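Local coordinates for protein transcriptional regulator (NtrC family) (Aquifex aeolicus, PDB 3DZD) that probably activates transcription by sigma54 RNA polymerase as an NtrC-family response regulator, using the ATPase activity of its AAA+ domain, at residues V245-S250 / Y288-V293; E276-K279 / R284-L287; K321-N326 / L353-V358. All blocks are in the same frame, centred on the assembly; numbering follows the deposited sequence.

Contact 1 (V245-S250 / Y288-V293); sequences VLETGS and YYRLSV
Leu246 and Glu247, near the end of helix 236-248, meet Arg290 and Leu291 on helix 285-291. Both helices belong to the AAA+ ATPase core, a P-loop fold with a central parallel sheet. The apolar part lies on the side nearer that sheet. Leu246 points at the other helix, and one branch does the touching. Leu246 CD1 is 4.0 Å from Leu291 CD2, the two side chains crossing at about a right angle. The same Leu246 CD1 rests 3.9 Å from CB of Arg290. Beneath, Leu246 and Leu291 both touch Val266 of strand 265-270.

The polar part is looser, and no hydrogen bond crosses the contact. The Arg290 chain bends about its CB-CG bond (chi2 -104°), which lays its guanidinium across the side chain of Glu247. The carboxylate and guanidinium planes are 52° apart. Glu247 OE2 stands 4.3 Å from Arg290 NE, well out of the guanidinium plane. No N-H points at it, so the attraction is probably one of charge alone. The Leu246 carbonyl oxygen lies obliquely to the same group, 3.7 Å from Arg290 NH1. What covers one guanidinium face is a methylene: Glu247 CG, 3.5 Å from Arg290 NH2.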
ATOM      1  N   VAL A 245     -15.075  15.398  16.774  1.00 55.78           N
ATOM      2  CA  VAL A 245     -14.850  15.012  15.381  1.00 52.14           C
ATOM      3  C   VAL A 245     -16.017  14.184  14.841  1.00 56.10           C
ATOM      4  O   VAL A 245     -16.506  14.426  13.739  1.00 56.50           O
ATOM      5  CB  VAL A 245     -13.523  14.241  15.211  1.00 47.96           C
ATOM      6  CG1 VAL A 245     -13.485  13.511  13.876  1.00 40.43           C
ATOM      7  CG2 VAL A 245     -12.333  15.198  15.345  1.00 45.11           C
ATOM      8  N   LEU A 246     -16.474  13.215  15.627  1.00 58.14           N
ATOM      9  CA  LEU A 246     -17.625  12.420  15.232  1.00 60.79           C
ATOM     10  C   LEU A 246     -18.839  13.306  15.011  1.00 66.00           C
ATOM     11  O   LEU A 246     -19.649  13.043  14.127  1.00 69.05           O
ATOM     12  CB  LEU A 246     -17.941  11.367  16.290  1.00 61.29           C
ATOM     13  CG  LEU A 246     -16.824  10.372  16.591  1.00 61.66           C
ATOM     14  CD1 LEU A 246     -17.335   9.280  17.505  1.00 51.04           C
ATOM     15  CD2 LEU A 246     -16.296   9.781  15.298  1.00 55.45           C
ATOM     16  N   GLU A 247     -18.950  14.362  15.809  1.00 57.22           N
ATOM     17  CA  GLU A 247     -20.114  15.244  15.764  1.00 64.84           C
ATOM     18  C   GLU A 247     -20.061  16.302  14.660  1.00 66.21           C
ATOM     19  O   GLU A 247     -21.092  16.658  14.086  1.00 61.23           O
ATOM     20  CB  GLU A 247     -20.303  15.936  17.111  1.00 64.93           C
ATOM     21  CG  GLU A 247     -20.776  15.026  18.217  1.00 67.08           C
ATOM     22  CD  GLU A 247     -20.744  15.706  19.572  1.00 72.76           C
ATOM     23  OE1 GLU A 247     -20.418  16.911  19.626  1.00 70.56           O
ATOM     24  OE2 GLU A 247     -21.041  15.034  20.582  1.00 78.31           O
ATOM     25  N   THR A 248     -18.867  16.818  14.377  1.00 64.60           N
ATOM     26  CA  THR A 248     -18.732  17.898  13.400  1.00 65.69           C
ATOM     27  C   THR A 248     -18.283  17.389  12.037  1.00 60.80           C
ATOM     28  O   THR A 248     -18.552  18.012  11.012  1.00 68.67           O
ATOM     29  CB  THR A 248     -17.751  18.994  13.877  1.00 59.40           C
ATOM     30  OG1 THR A 248     -16.446  18.429  14.055  1.00 56.31           O
ATOM     31  CG2 THR A 248     -18.223  19.609  15.193  1.00 67.95           C
ATOM     32  N   GLY A 249     -17.599  16.252  12.026  1.00 58.54           N
ATOM     33  CA  GLY A 249     -17.068  15.719  10.790  1.00 57.88           C
ATOM     34  C   GLY A 249     -15.880  16.512  10.280  1.00 50.93           C
ATOM     35  O   GLY A 249     -15.458  16.341   9.140  1.00 43.11           O
ATOM     36  N   SER A 250     -15.337  17.385  11.123  1.00 58.25           N
ATOM     37  CA  SER A 250     -14.087  18.067  10.802  1.00 55.77           C
ATOM     38  C   SER A 250     -13.160  18.122  12.016  1.00 57.94           C
ATOM     39  O   SER A 250     -13.559  17.787  13.130  1.00 61.99           O
ATOM     40  CB  SER A 250     -14.349  19.474  10.257  1.00 61.93           C
ATOM     41  OG  SER A 250     -14.977  20.295  11.225  1.00 68.06           O
ATOM     42  N   TYR A 288     -19.502   6.737  23.812  1.00 49.41           N
ATOM     43  CA  TYR A 288     -19.732   5.307  23.788  1.00 44.44           C
ATOM     44  C   TYR A 288     -20.879   4.992  22.848  1.00 47.54           C
ATOM     45  O   TYR A 288     -20.740   4.176  21.938  1.00 47.13           O
ATOM     46  CB  TYR A 288     -20.050   4.779  25.186  1.00 45.66           C
ATOM     47  CG  TYR A 288     -20.617   3.382  25.181  1.00 46.45           C
ATOM     48  CD1 TYR A 288     -19.801   2.281  24.990  1.00 41.64           C
ATOM     49  CD2 TYR A 288     -21.973   3.163  25.359  1.00 51.30           C
ATOM     50  CE1 TYR A 288     -20.315   1.000  24.989  1.00 40.96           C
ATOM     51  CE2 TYR A 288     -22.501   1.882  25.356  1.00 49.81           C
ATOM     52  CZ  TYR A 288     -21.668   0.806  25.167  1.00 44.60           C
ATOM     53  OH  TYR A 288     -22.191  -0.473  25.156  1.00 46.60           O
ATOM     54  N   TYR A 289     -22.016   5.645  23.064  1.00 46.96           N
ATOM     55  CA  TYR A 289     -23.177   5.415  22.210  1.00 48.60           C
ATOM     56  C   TYR A 289     -22.921   5.815  20.754  1.00 48.42           C
ATOM     57  O   TYR A 289     -23.478   5.212  19.842  1.00 46.02           O
ATOM     58  CB  TYR A 289     -24.432   6.072  22.795  1.00 55.20           C
ATOM     59  CG  TYR A 289     -24.870   5.382  24.070  1.00 59.12           C
ATOM     60  CD1 TYR A 289     -25.324   4.070  24.046  1.00 55.83           C
ATOM     61  CD2 TYR A 289     -24.789   6.022  25.301  1.00 62.93           C
ATOM     62  CE1 TYR A 289     -25.705   3.417  25.205  1.00 61.87           C
ATOM     63  CE2 TYR A 289     -25.172   5.375  26.472  1.00 61.90           C
ATOM     64  CZ  TYR A 289     -25.632   4.072  26.415  1.00 65.84           C
ATOM     65  OH  TYR A 289     -26.018   3.414  27.564  1.00 69.09           O
ATOM     66  N   ARG A 290     -22.061   6.805  20.539  1.00 45.56           N
ATOM     67  CA  ARG A 290     -21.667   7.180  19.188  1.00 48.66           C
ATOM     68  C   ARG A 290     -20.925   6.036  18.501  1.00 51.06           C
ATOM     69  O   ARG A 290     -21.134   5.788  17.314  1.00 55.31           O
ATOM     70  CB  ARG A 290     -20.768   8.413  19.206  1.00 51.30           C
ATOM     71  CG  ARG A 290     -21.501   9.714  19.419  1.00 60.04           C
ATOM     72  CD  ARG A 290     -21.638  10.490  18.130  1.00 66.79           C
ATOM     73  NE  ARG A 290     -22.500  11.657  18.290  1.00 71.25           N
ATOM     74  CZ  ARG A 290     -22.967  12.373  17.274  1.00 69.38           C
ATOM     75  NH1 ARG A 290     -22.651  12.038  16.027  1.00 64.42           N
ATOM     76  NH2 ARG A 290     -23.752  13.415  17.505  1.00 71.15           N
ATOM     77  N   LEU A 291     -20.069   5.344  19.256  1.00 40.17           N
ATOM     78  CA  LEU A 291     -19.161   4.342  18.701  1.00 39.61           C
ATOM     79  C   LEU A 291     -19.769   2.957  18.585  1.00 39.52           C
ATOM     80  O   LEU A 291     -19.170   2.068  17.976  1.00 39.26           O
ATOM     81  CB  LEU A 291     -17.924   4.222  19.579  1.00 39.59           C
ATOM     82  CG  LEU A 291     -16.914   5.358  19.554  1.00 39.51           C
ATOM     83  CD1 LEU A 291     -15.861   5.126  20.621  1.00 39.53           C
ATOM     84  CD2 LEU A 291     -16.279   5.443  18.187  1.00 39.26           C
ATOM     85  N   SER A 292     -20.940   2.765  19.183  1.00 40.00           N
ATOM     86  CA  SER A 292     -21.509   1.430  19.311  1.00 40.27           C
ATOM     87  C   SER A 292     -22.933   1.289  18.760  1.00 40.29           C
ATOM     88  O   SER A 292     -23.719   0.497  19.272  1.00 40.78           O
ATOM     89  CB  SER A 292     -21.477   0.993  20.771  1.00 40.36           C
ATOM     90  OG  SER A 292     -22.262   1.863  21.559  1.00 40.66           O
ATOM     91  N   VAL A 293     -23.247   2.055  17.718  1.00 41.08           N
ATOM     92  CA  VAL A 293     -24.500   1.914  16.989  1.00 40.78           C
ATOM     93  C   VAL A 293     -24.719   0.460  16.561  1.00 40.78           C
ATOM     94  O   VAL A 293     -25.838  -0.039  16.606  1.00 41.02           O
ATOM     95  CB  VAL A 293     -24.523   2.844  15.754  1.00 40.40           C
ATOM     96  CG1 VAL A 293     -25.777   2.628  14.944  1.00 40.64           C
ATOM     97  CG2 VAL A 293     -24.421   4.296  16.190  1.00 41.21           C
TER

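Contact 2 (E276-K279 / R284-L287); sequences EEIK and REDL
Ile278 meets Glu285 because its CG1 branch lies anti to the carbonyl carbon (chi1 -72°) and its chain continues extended to CD1. That puts the CG2 methyl anti to the backbone N, and Glu285 swings CG anti to its own backbone N (chi1 -173°). The two side chains cross at about a right angle. CG2 of Ile278 rests 3.8 Å from CB of Glu285, and Glu285 CG is only slightly farther. CD1 of Ile278 reaches the backbone, 3.9 Å from Glu285 CA. Ile278 CG1 lies 4.1 Å from the carbonyl oxygen of Arg284. All of this is van der Waals contact, with no hydrogen bond between the segments. An alanine in place of Ile278 would probably open a gap beside Glu285 CA and CB and leave the Glu285 stem freer to turn.

The start of helix 285-291 carries a salt bridge of its own. Arg284, at the N-cap position, grips Asp286 side-on. Arg284 NE bonds Asp286 OD1 at 3.3 Å, and Arg284 NH2 bonds Asp286 OD2 at the same length, nearly straight (178°). Both oxygens use their syn lone pairs. This should keep the carboxylate at the guanidinium edge, its oxygens in or close to that plane. Arg284 also packs on Leu243 of helix 236-248. The arrangement is two consecutive short helices, 274-279 and 285-291, joined by a short loop at the surface of the AAA+ ATPase core.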
ATOM      1  N   GLU A 276     -19.454  -0.325  31.962  1.00 67.58           N
ATOM      2  CA  GLU A 276     -18.975  -0.252  33.340  1.00 73.16           C
ATOM      3  C   GLU A 276     -17.955   0.865  33.523  1.00 77.01           C
ATOM      4  O   GLU A 276     -17.877   1.477  34.585  1.00 88.03           O
ATOM      5  CB  GLU A 276     -18.367  -1.586  33.779  1.00 73.75           C
ATOM      6  CG  GLU A 276     -19.321  -2.761  33.676  1.00 81.55           C
ATOM      7  CD  GLU A 276     -20.699  -2.446  34.234  1.00 95.15           C
ATOM      8  OE1 GLU A 276     -21.689  -3.016  33.724  1.00 92.82           O
ATOM      9  OE2 GLU A 276     -20.793  -1.627  35.176  1.00100.69           O
ATOM     10  N   GLU A 277     -17.169   1.120  32.485  1.00 61.54           N
ATOM     11  CA  GLU A 277     -16.168   2.176  32.528  1.00 58.04           C
ATOM     12  C   GLU A 277     -16.823   3.548  32.578  1.00 63.94           C
ATOM     13  O   GLU A 277     -16.243   4.502  33.096  1.00 69.62           O
ATOM     14  CB  GLU A 277     -15.246   2.082  31.317  1.00 54.73           C
ATOM     15  CG  GLU A 277     -14.410   0.831  31.288  1.00 52.72           C
ATOM     16  CD  GLU A 277     -13.535   0.703  32.522  1.00 65.49           C
ATOM     17  OE1 GLU A 277     -12.946   1.723  32.948  1.00 69.58           O
ATOM     18  OE2 GLU A 277     -13.440  -0.416  33.067  1.00 65.73           O
ATOM     19  N   ILE A 278     -18.027   3.649  32.027  1.00 57.89           N
ATOM     20  CA  ILE A 278     -18.759   4.909  32.037  1.00 63.87           C
ATOM     21  C   ILE A 278     -19.227   5.228  33.443  1.00 75.92           C
ATOM     22  O   ILE A 278     -19.129   6.367  33.900  1.00 77.58           O
ATOM     23  CB  ILE A 278     -19.984   4.860  31.121  1.00 60.79           C
ATOM     24  CG1 ILE A 278     -19.548   4.874  29.657  1.00 53.44           C
ATOM     25  CG2 ILE A 278     -20.911   6.025  31.419  1.00 66.03           C
ATOM     26  CD1 ILE A 278     -20.635   4.434  28.710  1.00 49.73           C
ATOM     27  N   LYS A 279     -19.743   4.210  34.120  1.00 64.38           N
ATOM     28  CA  LYS A 279     -20.178   4.358  35.499  1.00 68.27           C
ATOM     29  C   LYS A 279     -19.012   4.814  36.366  1.00 74.02           C
ATOM     30  O   LYS A 279     -19.161   5.688  37.214  1.00 83.75           O
ATOM     31  CB  LYS A 279     -20.751   3.043  36.020  1.00 62.08           C
ATOM     32  CG  LYS A 279     -22.125   2.706  35.459  1.00 66.17           C
ATOM     33  CD  LYS A 279     -22.469   1.240  35.688  1.00 75.78           C
ATOM     34  CE  LYS A 279     -23.851   0.894  35.150  1.00 77.29           C
ATOM     35  NZ  LYS A 279     -24.069  -0.581  35.098  1.00 74.76           N
ATOM     36  N   ARG A 284     -16.378   8.526  28.340  1.00 54.23           N
ATOM     37  CA  ARG A 284     -17.529   9.370  28.043  1.00 59.74           C
ATOM     38  C   ARG A 284     -18.716   8.551  27.574  1.00 60.42           C
ATOM     39  O   ARG A 284     -18.585   7.650  26.750  1.00 63.82           O
ATOM     40  CB  ARG A 284     -17.187  10.409  26.977  1.00 63.43           C
ATOM     41  CG  ARG A 284     -15.926  11.208  27.251  1.00 59.00           C
ATOM     42  CD  ARG A 284     -15.773  12.270  26.184  1.00 57.64           C
ATOM     43  NE  ARG A 284     -16.987  13.074  26.081  1.00 59.49           N
ATOM     44  CZ  ARG A 284     -17.086  14.323  26.523  1.00 64.66           C
ATOM     45  NH1 ARG A 284     -16.033  14.909  27.084  1.00 60.21           N
ATOM     46  NH2 ARG A 284     -18.228  14.987  26.397  1.00 60.83           N
ATOM     47  N   GLU A 285     -19.881   8.893  28.096  1.00 45.93           N
ATOM     48  CA  GLU A 285     -21.104   8.161  27.817  1.00 50.34           C
ATOM     49  C   GLU A 285     -21.613   8.450  26.406  1.00 43.29           C
ATOM     50  O   GLU A 285     -22.075   7.546  25.704  1.00 42.76           O
ATOM     51  CB  GLU A 285     -22.166   8.534  28.855  1.00 54.01           C
ATOM     52  CG  GLU A 285     -23.446   7.732  28.785  1.00 62.93           C
ATOM     53  CD  GLU A 285     -24.515   8.276  29.719  1.00 70.33           C
ATOM     54  OE1 GLU A 285     -24.221   9.225  30.478  1.00 77.55           O
ATOM     55  OE2 GLU A 285     -25.649   7.756  29.694  1.00 55.43           O
ATOM     56  N   ASP A 286     -21.534   9.713  25.997  1.00 58.37           N
ATOM     57  CA  ASP A 286     -22.046  10.122  24.696  1.00 58.66           C
ATOM     58  C   ASP A 286     -21.184   9.552  23.578  1.00 56.76           C
ATOM     59  O   ASP A 286     -21.685   9.223  22.510  1.00 54.43           O
ATOM     60  CB  ASP A 286     -22.143  11.650  24.596  1.00 56.84           C
ATOM     61  CG  ASP A 286     -20.846  12.363  24.991  1.00 63.19           C
ATOM     62  OD1 ASP A 286     -19.825  11.690  25.256  1.00 62.04           O
ATOM     63  OD2 ASP A 286     -20.852  13.613  25.039  1.00 63.67           O
ATOM     64  N   LEU A 287     -19.888   9.426  23.845  1.00 53.88           N
ATOM     65  CA  LEU A 287     -18.943   8.892  22.882  1.00 51.23           C
ATOM     66  C   LEU A 287     -19.173   7.403  22.711  1.00 48.81           C
ATOM     67  O   LEU A 287     -19.036   6.861  21.616  1.00 42.49           O
ATOM     68  CB  LEU A 287     -17.510   9.134  23.363  1.00 45.53           C
ATOM     69  CG  LEU A 287     -16.421   8.351  22.632  1.00 41.63           C
ATOM     70  CD1 LEU A 287     -16.260   8.880  21.223  1.00 40.41           C
ATOM     71  CD2 LEU A 287     -15.104   8.424  23.377  1.00 40.88           C
TER

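Contact 3 (K321-N326 / L353-V358); sequences KEYKKN and LIERAV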
ATOM      1  N   LYS A 321       5.126 -24.550   6.217  1.00 70.79           N
ATOM      2  CA  LYS A 321       5.365 -24.204   4.829  1.00 75.65           C
ATOM      3  C   LYS A 321       6.379 -23.067   4.768  1.00 79.79           C
ATOM      4  O   LYS A 321       7.328 -23.097   3.980  1.00 81.37           O
ATOM      5  CB  LYS A 321       4.053 -23.779   4.159  1.00 79.23           C
ATOM      6  CG  LYS A 321       3.973 -24.058   2.660  1.00 92.92           C
ATOM      7  CD  LYS A 321       3.713 -25.534   2.374  1.00 99.14           C
ATOM      8  CE  LYS A 321       3.584 -25.818   0.874  1.00107.40           C
ATOM      9  NZ  LYS A 321       4.897 -25.885   0.164  1.00104.70           N
ATOM     10  N   GLU A 322       6.182 -22.074   5.626  1.00 62.68           N
ATOM     11  CA  GLU A 322       6.959 -20.841   5.563  1.00 58.75           C
ATOM     12  C   GLU A 322       8.369 -20.953   6.153  1.00 56.54           C
ATOM     13  O   GLU A 322       9.274 -20.241   5.734  1.00 54.75           O
ATOM     14  CB  GLU A 322       6.188 -19.703   6.226  1.00 49.20           C
ATOM     15  CG  GLU A 322       6.956 -18.410   6.327  1.00 54.67           C
ATOM     16  CD  GLU A 322       6.230 -17.381   7.177  1.00 67.14           C
ATOM     17  OE1 GLU A 322       6.826 -16.315   7.461  1.00 73.46           O
ATOM     18  OE2 GLU A 322       5.062 -17.645   7.565  1.00 60.41           O
ATOM     19  N   TYR A 323       8.553 -21.845   7.119  1.00 57.18           N
ATOM     20  CA  TYR A 323       9.871 -22.069   7.711  1.00 53.67           C
ATOM     21  C   TYR A 323      10.483 -23.379   7.204  1.00 60.68           C
ATOM     22  O   TYR A 323      11.283 -24.021   7.897  1.00 54.94           O
ATOM     23  CB  TYR A 323       9.795 -22.090   9.248  1.00 51.85           C
ATOM     24  CG  TYR A 323       9.163 -20.861   9.868  1.00 43.55           C
ATOM     25  CD1 TYR A 323       9.045 -19.683   9.147  1.00 41.22           C
ATOM     26  CD2 TYR A 323       8.718 -20.872  11.188  1.00 37.57           C
ATOM     27  CE1 TYR A 323       8.474 -18.556   9.701  1.00 42.00           C
ATOM     28  CE2 TYR A 323       8.140 -19.741  11.761  1.00 37.27           C
ATOM     29  CZ  TYR A 323       8.016 -18.587  11.006  1.00 40.80           C
ATOM     30  OH  TYR A 323       7.457 -17.449  11.547  1.00 36.89           O
ATOM     31  N   LYS A 324      10.083 -23.776   5.999  1.00 55.96           N
ATOM     32  CA  LYS A 324      10.559 -25.011   5.385  1.00 54.36           C
ATOM     33  C   LYS A 324      10.691 -26.169   6.373  1.00 53.58           C
ATOM     34  O   LYS A 324      11.742 -26.792   6.445  1.00 59.61           O
ATOM     35  CB  LYS A 324      11.910 -24.780   4.694  1.00 65.47           C
ATOM     36  CG  LYS A 324      11.958 -23.559   3.771  1.00 69.44           C
ATOM     37  CD  LYS A 324      13.365 -23.310   3.237  1.00 72.39           C
ATOM     38  CE  LYS A 324      13.929 -24.558   2.561  1.00 79.50           C
ATOM     39  NZ  LYS A 324      15.321 -24.369   2.040  1.00 81.81           N
ATOM     40  N   LYS A 325       9.642 -26.467   7.131  1.00 60.39           N
ATOM     41  CA  LYS A 325       9.699 -27.620   8.031  1.00 64.00           C
ATOM     42  C   LYS A 325       8.824 -28.769   7.532  1.00 69.55           C
ATOM     43  O   LYS A 325       7.958 -28.577   6.679  1.00 69.14           O
ATOM     44  CB  LYS A 325       9.334 -27.236   9.472  1.00 58.93           C
ATOM     45  CG  LYS A 325      10.233 -26.171  10.103  1.00 55.26           C
ATOM     46  CD  LYS A 325      11.710 -26.503   9.929  1.00 51.98           C
ATOM     47  CE  LYS A 325      12.594 -25.628  10.807  1.00 44.23           C
ATOM     48  NZ  LYS A 325      12.567 -26.127  12.212  1.00 49.30           N
ATOM     49  N   ASN A 326       9.056 -29.962   8.061  1.00101.52           N
ATOM     50  CA  ASN A 326       8.335 -31.138   7.598  1.00101.92           C
ATOM     51  C   ASN A 326       7.470 -31.750   8.698  1.00101.98           C
ATOM     52  O   ASN A 326       7.562 -32.941   8.991  1.00159.04           O
ATOM     53  CB  ASN A 326       9.314 -32.171   7.032  1.00102.40           C
ATOM     54  CG  ASN A 326       8.631 -33.218   6.165  1.00102.86           C
ATOM     55  OD1 ASN A 326       7.402 -33.323   6.141  1.00102.86           O
ATOM     56  ND2 ASN A 326       9.432 -34.002   5.450  1.00103.31           N
ATOM     57  N   LEU A 353       2.294 -20.244  20.249  1.00 37.88           N
ATOM     58  CA  LEU A 353       2.643 -21.571  20.737  1.00 38.19           C
ATOM     59  C   LEU A 353       2.902 -22.557  19.590  1.00 39.81           C
ATOM     60  O   LEU A 353       3.748 -23.435  19.702  1.00 41.05           O
ATOM     61  CB  LEU A 353       1.563 -22.112  21.686  1.00 38.39           C
ATOM     62  CG  LEU A 353       1.774 -23.564  22.108  1.00 42.95           C
ATOM     63  CD1 LEU A 353       1.649 -23.740  23.610  1.00 44.45           C
ATOM     64  CD2 LEU A 353       0.809 -24.493  21.391  1.00 47.26           C
ATOM     65  N   ILE A 354       2.174 -22.407  18.491  1.00 38.02           N
ATOM     66  CA  ILE A 354       2.311 -23.319  17.359  1.00 38.06           C
ATOM     67  C   ILE A 354       3.530 -22.923  16.549  1.00 40.62           C
ATOM     68  O   ILE A 354       4.188 -23.773  15.950  1.00 40.63           O
ATOM     69  CB  ILE A 354       1.079 -23.277  16.425  1.00 40.57           C
ATOM     70  CG1 ILE A 354      -0.168 -23.805  17.139  1.00 41.47           C
ATOM     71  CG2 ILE A 354       1.324 -24.094  15.174  1.00 38.10           C
ATOM     72  CD1 ILE A 354      -0.072 -25.258  17.551  1.00 38.55           C
ATOM     73  N   GLU A 355       3.828 -21.628  16.531  1.00 37.70           N
ATOM     74  CA  GLU A 355       4.945 -21.136  15.743  1.00 42.29           C
ATOM     75  C   GLU A 355       6.215 -21.626  16.400  1.00 39.26           C
ATOM     76  O   GLU A 355       7.196 -21.964  15.732  1.00 39.07           O
ATOM     77  CB  GLU A 355       4.955 -19.614  15.684  1.00 37.28           C
ATOM     78  CG  GLU A 355       6.000 -19.084  14.717  1.00 39.66           C
ATOM     79  CD  GLU A 355       6.388 -17.640  14.973  1.00 40.31           C
ATOM     80  OE1 GLU A 355       6.009 -17.087  16.020  1.00 38.00           O
ATOM     81  OE2 GLU A 355       7.089 -17.054  14.124  1.00 43.87           O
ATOM     82  N   ARG A 356       6.170 -21.654  17.725  1.00 37.92           N
ATOM     83  CA  ARG A 356       7.267 -22.152  18.525  1.00 39.13           C
ATOM     84  C   ARG A 356       7.497 -23.614  18.171  1.00 41.62           C
ATOM     85  O   ARG A 356       8.602 -24.013  17.828  1.00 41.41           O
ATOM     86  CB  ARG A 356       6.926 -22.004  20.004  1.00 40.94           C
ATOM     87  CG  ARG A 356       7.846 -22.740  20.941  1.00 42.84           C
ATOM     88  CD  ARG A 356       9.020 -21.884  21.361  1.00 46.04           C
ATOM     89  NE  ARG A 356       9.757 -22.535  22.446  1.00 57.05           N
ATOM     90  CZ  ARG A 356      11.048 -22.349  22.702  1.00 58.65           C
ATOM     91  NH1 ARG A 356      11.775 -21.528  21.949  1.00 60.06           N
ATOM     92  NH2 ARG A 356      11.612 -22.998  23.710  1.00 52.97           N
ATOM     93  N   ALA A 357       6.431 -24.401  18.237  1.00 44.75           N
ATOM     94  CA  ALA A 357       6.500 -25.817  17.916  1.00 39.55           C
ATOM     95  C   ALA A 357       7.215 -26.082  16.590  1.00 44.20           C
ATOM     96  O   ALA A 357       8.013 -27.002  16.491  1.00 49.07           O
ATOM     97  CB  ALA A 357       5.103 -26.410  17.891  1.00 38.86           C
ATOM     98  N   VAL A 358       6.915 -25.267  15.582  1.00 39.37           N
ATOM     99  CA  VAL A 358       7.437 -25.443  14.236  1.00 43.38           C
ATOM    100  C   VAL A 358       8.904 -25.029  14.140  1.00 48.07           C
ATOM    101  O   VAL A 358       9.689 -25.640  13.411  1.00 46.51           O
ATOM    102  CB  VAL A 358       6.617 -24.623  13.217  1.00 45.76           C
ATOM    103  CG1 VAL A 358       7.214 -24.744  11.818  1.00 48.90           C
ATOM    104  CG2 VAL A 358       5.162 -25.077  13.217  1.00 44.88           C
TER
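Helix 307-322 ends just before Tyr323, and the chain then turns through Lys324, which has positive phi, so that Lys325 comes within 7.0 Å of Val358 on helix 346-359, CA to CA. Tyr323 points toward that helix, and Tyr323 OH donates to Glu355 OE2, 2.6 Å away. The acceptor lies at the ring edge, in the ring plane. It is met on its anti side, 17° out of the carboxylate plane, and ring and carboxylate are turned 37° apart. Glu355 gets there with CG anti to its backbone N (chi1 -172°) and an extended chain; Glu355 CG also lies 3.7 Å from Tyr323 CE2.

Both helices belong to the AAA+ lid domain, the helical subdomain beside the nucleotide, and the Glu355 side chain is about 9 Å from bound ADP. The second subunit also takes part: its Asn352 bonds Glu355 OE1, and its Arg348 makes a cation-pi contact with Tyr323.

Val358 CG1 lies 4.2 Å from Tyr323 CD2, obliquely to the ring, and 3.8 Å from Lys325 CG. Phe319 and Leu316 of helix 307-322 also pack on Val358. The Lys325 chain bends at chi2 and chi4, which brings NZ to the end of helix 346-359. There Lys325 NZ bonds the carbonyl oxygen of Ile359 and, less surely placed, Val358 O at 3.2 Å.

How the contacts relate
Contacts 1 and 2 are neighbours in the AAA+ core and share helix 285-291. Contact 2 is nested within the loop that contact 1 closes. They touch directly: Tyr288 CB packs 3.6 Å from Ile278 CD1. Contact 3 lies apart in the lid, its centre about 43 Å from that of contact 1. Contact 2 is a surface contact, contact 1 is partly buried, and contact 3 is buried, with a second subunit against it. The chemistry differs accordingly. Neither contact 1 nor contact 2 has a hydrogen bond between its segments; aliphatic carbons do most of the joining, helped in contact 1 by a guanidinium and a nearby opposite charge. In contact 3 a buried tyrosine and glutamate are hydrogen-bonded.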